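Local coordinates for protein bile salt hydrolase/transferase (PDB 2BJF) that hydrolyses the amide bond of glycine- and taurine-conjugated bile salts, releasing free bile acids, and can also transfer bile acids to amines, at residues Cys39-Lys42 against Ser43-Lys46; Phe113-Val116 against Glu117-Lys120. All blocks are in the same frame, centred on the assembly; numbering follows the deposited sequence. Where two conformers were deposited one is given.

Contact 1. Residues Cys39-Lys42 against Ser43-Lys46; sequences CVNK and SNKK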
loop_
_atom_site.group_PDB
_atom_site.type_symbol
_atom_site.label_atom_id
_atom_site.label_comp_id
_atom_site.label_asym_id
_atom_site.label_seq_id
_atom_site.Cartn_x
_atom_site.Cartn_y
_atom_site.Cartn_z
ATOM N N CYS A 39 17.401 -46.540 5.358
ATOM C CA CYS A 39 17.912 -45.581 4.385
ATOM C C CYS A 39 19.381 -45.306 4.680
ATOM O O CYS A 39 19.724 -44.834 5.767
ATOM C CB CYS A 39 17.114 -44.275 4.444
ATOM S SG CYS A 39 15.330 -44.455 4.212
ATOM N N VAL A 40 20.244 -45.606 3.712
ATOM C CA VAL A 40 21.689 -45.437 3.879
ATOM C C VAL A 40 22.234 -44.365 2.937
ATOM O O VAL A 40 22.060 -44.449 1.717
ATOM C CB VAL A 40 22.461 -46.767 3.656
ATOM C CG1 VAL A 40 23.945 -46.590 3.962
ATOM C CG2 VAL A 40 21.879 -47.888 4.510
ATOM N N ASN A 41 22.881 -43.354 3.511
ATOM C CA ASN A 41 23.580 -42.343 2.725
ATOM C C ASN A 41 24.971 -42.855 2.375
ATOM O O ASN A 41 25.783 -43.118 3.263
ATOM C CB ASN A 41 23.652 -41.012 3.481
ATOM C CG ASN A 41 24.240 -39.888 2.640
ATOM O OD1 ASN A 41 25.421 -39.907 2.287
ATOM N ND2 ASN A 41 23.418 -38.893 2.329
ATOM N N LYS A 42 25.237 -42.994 1.080
ATOM C CA LYS A 42 26.473 -43.612 0.597
ATOM C C LYS A 42 27.724 -42.761 0.819
ATOM O O LYS A 42 28.814 -43.304 1.012
ATOM C CB LYS A 42 26.346 -43.990 -0.883
ATOM C CG LYS A 42 25.412 -45.163 -1.142
ATOM C CD LYS A 42 25.319 -45.490 -2.626
ATOM C CE LYS A 42 24.455 -46.719 -2.875
ATOM N NZ LYS A 42 25.093 -47.978 -2.385
ATOM N N SER A 43 27.563 -41.439 0.799
ATOM C CA SER A 43 28.696 -40.519 0.930
ATOM C C SER A 43 29.251 -40.432 2.353
ATOM O O SER A 43 30.468 -40.413 2.541
ATOM C CB SER A 43 28.331 -39.120 0.417
ATOM O OG SER A 43 27.445 -38.459 1.303
ATOM N N ASN A 44 28.362 -40.382 3.345
ATOM C CA ASN A 44 28.772 -40.233 4.746
ATOM C C ASN A 44 28.432 -41.426 5.650
ATOM O O ASN A 44 28.670 -41.380 6.860
ATOM C CB ASN A 44 28.227 -38.922 5.339
ATOM C CG ASN A 44 26.713 -38.798 5.217
ATOM O OD1 ASN A 44 25.978 -39.771 5.385
ATOM N ND2 ASN A 44 26.244 -37.587 4.940
ATOM N N LYS A 45 27.874 -42.479 5.050
ATOM C CA LYS A 45 27.546 -43.742 5.740
ATOM C C LYS A 45 26.481 -43.632 6.843
ATOM O O LYS A 45 26.219 -44.610 7.552
ATOM C CB LYS A 45 28.811 -44.449 6.253
ATOM C CG LYS A 45 29.678 -45.033 5.148
ATOM C CD LYS A 45 30.825 -45.854 5.716
ATOM C CE LYS A 45 31.698 -46.433 4.610
ATOM N NZ LYS A 45 30.984 -47.452 3.785
ATOM N N LYS A 46 25.868 -42.458 6.978
ATOM C CA LYS A 46 24.816 -42.244 7.974
ATOM C C LYS A 46 23.551 -43.011 7.604
ATOM O O LYS A 46 23.180 -43.085 6.430
ATOM C CB LYS A 46 24.506 -40.754 8.137
ATOM C CG LYS A 46 25.641 -39.946 8.749
ATOM C CD LYS A 46 25.294 -38.467 8.817
ATOM C CE LYS A 46 26.487 -37.631 9.263
ATOM N NZ LYS A 46 26.883 -37.898 10.674
#
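The side-chain amides of N41 and N44 lie one over the other with their planes 26° apart. N44 OD1 sits above one face of the N41 amide, 3.3 Å from N41 CG, and the carbonyl carbons N41 CG and N44 CG are 3.7 Å apart. S43 OG lies 2.7 Å from N41 OD1 and also bonds I133 O, so the hydroxyl sits between two acceptors. The two backbone donors that reach N41 OD1 come from either side of the amide plane: N44 N, tilted out of the carbonyl plane on the side of the N44 amide, bonds N41 OD1 at 3.2 Å, whereas S43 N makes a weak bond. Asparagine suits position 41 because its short carbonyl arm, CG anti to the backbone N (chi1 -174°), reaches forward across the turn to the N-H groups of S43 and N44. Its amide nitrogen meanwhile donates to I133 O, which fixes which end of the amide faces the turn.

All this happens in the connection of a two-stranded antiparallel β-hairpin, strands 38-40 and 47-49. N41 N closes the loop on K46 O at 2.9 Å, and K45 N adds a weak return bond to N41 O. K42 and S43 have helical backbone angles, N44 is more open, and K45 turns left-handed (phi 64°), which lets the chain swing back to K46. A second asparagine does local work there: N44 OD1 accepts from K46 N at 3.1 Å, an Asx turn, while N44 ND2 donates to the hydroxyl of Y103. K42 and K45, both exposed, set off away from the opposing segment at CB, though K42 CB still touches S43 N; long charged chains fit here. The N41 side chain also packs on Y64; the bound deoxycholate, about 9 Å from it, is not in contact.

Contact 2. Residues Phe113-Val116 against Glu117-Lys120; sequences FSSV and EEVK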
loop_
_atom_site.group_PDB
_atom_site.type_symbol
_atom_site.label_atom_id
_atom_site.label_comp_id
_atom_site.label_asym_id
_atom_site.label_seq_id
_atom_site.Cartn_x
_atom_site.Cartn_y
_atom_site.Cartn_z
ATOM N N PHE A 113 8.578 -39.996 14.851
ATOM C CA PHE A 113 7.619 -39.466 15.823
ATOM C C PHE A 113 6.171 -39.516 15.341
ATOM O O PHE A 113 5.908 -39.487 14.138
ATOM C CB PHE A 113 8.018 -38.041 16.226
ATOM C CG PHE A 113 9.475 -37.903 16.577
ATOM C CD1 PHE A 113 9.964 -38.408 17.778
ATOM C CD2 PHE A 113 10.363 -37.288 15.698
ATOM C CE1 PHE A 113 11.314 -38.295 18.104
ATOM C CE2 PHE A 113 11.714 -37.168 16.014
ATOM C CZ PHE A 113 12.190 -37.674 17.220
ATOM N N SER A 114 5.242 -39.592 16.292
ATOM C CA SER A 114 3.821 -39.763 15.984
ATOM C C SER A 114 2.983 -38.499 16.191
ATOM O O SER A 114 1.837 -38.434 15.740
ATOM C CB SER A 114 3.236 -40.915 16.807
ATOM O OG SER A 114 3.254 -40.611 18.190
ATOM N N SER A 115 3.548 -37.502 16.868
ATOM C CA SER A 115 2.810 -36.282 17.202
ATOM C C SER A 115 3.708 -35.052 17.292
ATOM O O SER A 115 4.930 -35.172 17.412
ATOM C CB SER A 115 2.060 -36.464 18.526
ATOM O OG SER A 115 2.965 -36.548 19.616
ATOM N N VAL A 116 3.086 -33.876 17.236
ATOM C CA VAL A 116 3.780 -32.601 17.430
ATOM C C VAL A 116 4.428 -32.542 18.816
ATOM O O VAL A 116 5.572 -32.105 18.952
ATOM C CB VAL A 116 2.824 -31.395 17.208
ATOM C CG1 VAL A 116 3.400 -30.105 17.789
ATOM C CG2 VAL A 116 2.529 -31.220 15.726
ATOM N N GLU A 117 3.702 -33.005 19.833
ATOM C CA GLU A 117 4.225 -33.026 21.204
ATOM C C GLU A 117 5.496 -33.867 21.351
ATOM O O GLU A 117 6.422 -33.468 22.061
ATOM C CB GLU A 117 3.152 -33.464 22.208
ATOM C CG GLU A 117 2.043 -32.429 22.450
ATOM C CD GLU A 117 2.554 -31.070 22.933
ATOM O OE1 GLU A 117 1.906 -30.051 22.612
ATOM O OE2 GLU A 117 3.592 -31.009 23.629
ATOM N N GLU A 118 5.530 -35.022 20.682
ATOM C CA GLU A 118 6.711 -35.890 20.671
ATOM C C GLU A 118 7.907 -35.202 20.015
ATOM O O GLU A 118 9.034 -35.300 20.507
ATOM C CB GLU A 118 6.416 -37.210 19.952
ATOM C CG GLU A 118 5.676 -38.242 20.794
ATOM C CD GLU A 118 5.742 -39.649 20.211
ATOM O OE1 GLU A 118 5.156 -40.569 20.819
ATOM O OE2 GLU A 118 6.380 -39.844 19.153
ATOM N N VAL A 119 7.643 -34.510 18.907
ATOM C CA VAL A 119 8.671 -33.775 18.161
ATOM C C VAL A 119 9.237 -32.621 18.994
ATOM O O VAL A 119 10.455 -32.443 19.064
ATOM C CB VAL A 119 8.120 -33.233 16.809
ATOM C CG1 VAL A 119 9.153 -32.367 16.103
ATOM C CG2 VAL A 119 7.704 -34.375 15.905
ATOM N N LYS A 120 8.346 -31.855 19.624
ATOM C CA LYS A 120 8.734 -30.731 20.482
ATOM C C LYS A 120 9.735 -31.152 21.555
ATOM O O LYS A 120 10.727 -30.461 21.794
ATOM C CB LYS A 120 7.505 -30.096 21.140
ATOM C CG LYS A 120 6.705 -29.172 20.228
ATOM C CD LYS A 120 5.574 -28.466 20.979
ATOM C CE LYS A 120 6.079 -27.268 21.778
ATOM N NZ LYS A 120 4.971 -26.516 22.442
#
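An extended backbone at S115 (phi -150°, psi 163°) brings the chain from the loop of F113 and S114 into helix 116-123. The first turns follow the i to i+4 pattern: V119 N bonds S115 O at 3.2 Å and K120 N bonds V116 O at 2.9 Å. At the N-cap, S115 turns its hydroxyl onto a first-turn amide; OG lies between the backbone N and the carbonyl carbon (chi1 69°) and accepts from E118 N at 3.2 Å. Serine suits this capping bond, since its hydroxyl is short enough to stand in for a missing helical carbonyl, and V116 N finds its own acceptor in D148.

E118, from the first turn, extends its chain back over the loop. In the conformer given, one of two deposited, E118 OE2 takes a bond from S114 N at 3.1 Å, the donor standing well above the carboxylate plane, and the same oxygen lies at the edge of the F113 ring; this grip need not hold in the other conformer. Apolar contact adds to this: V119 CG2 meets F113 CB at 3.7 Å, and F113 also packs edge-to-face with W108. V116 and V119, branched and buried, turn onto I146 of strand 142-147. K120 runs its methylenes past V116 to a salt bridge with D167.

Overall arrangement
The two contacts lie in series along one chain, contact 1 first, with centres 25 Å apart and nearest atoms about 13 Å apart. Contact 1 closes the small hairpin of strands 38-40 and 47-49, near the periphery; contact 2 starts helix 116-123, nearer the centre, and packs on strands 142-147 and 153-158 of the large antiparallel sheet. The intervening chain links them indirectly: Y103, just before helix 105-112, and I131 and I133, just after strand 126-129, hold the hairpin loop, so both flanks of this helical region meet contact 1. Both are local features within one subunit, a chain reversal and a helix start, away from the annotated sites and touched by no other subunit of the tetramer.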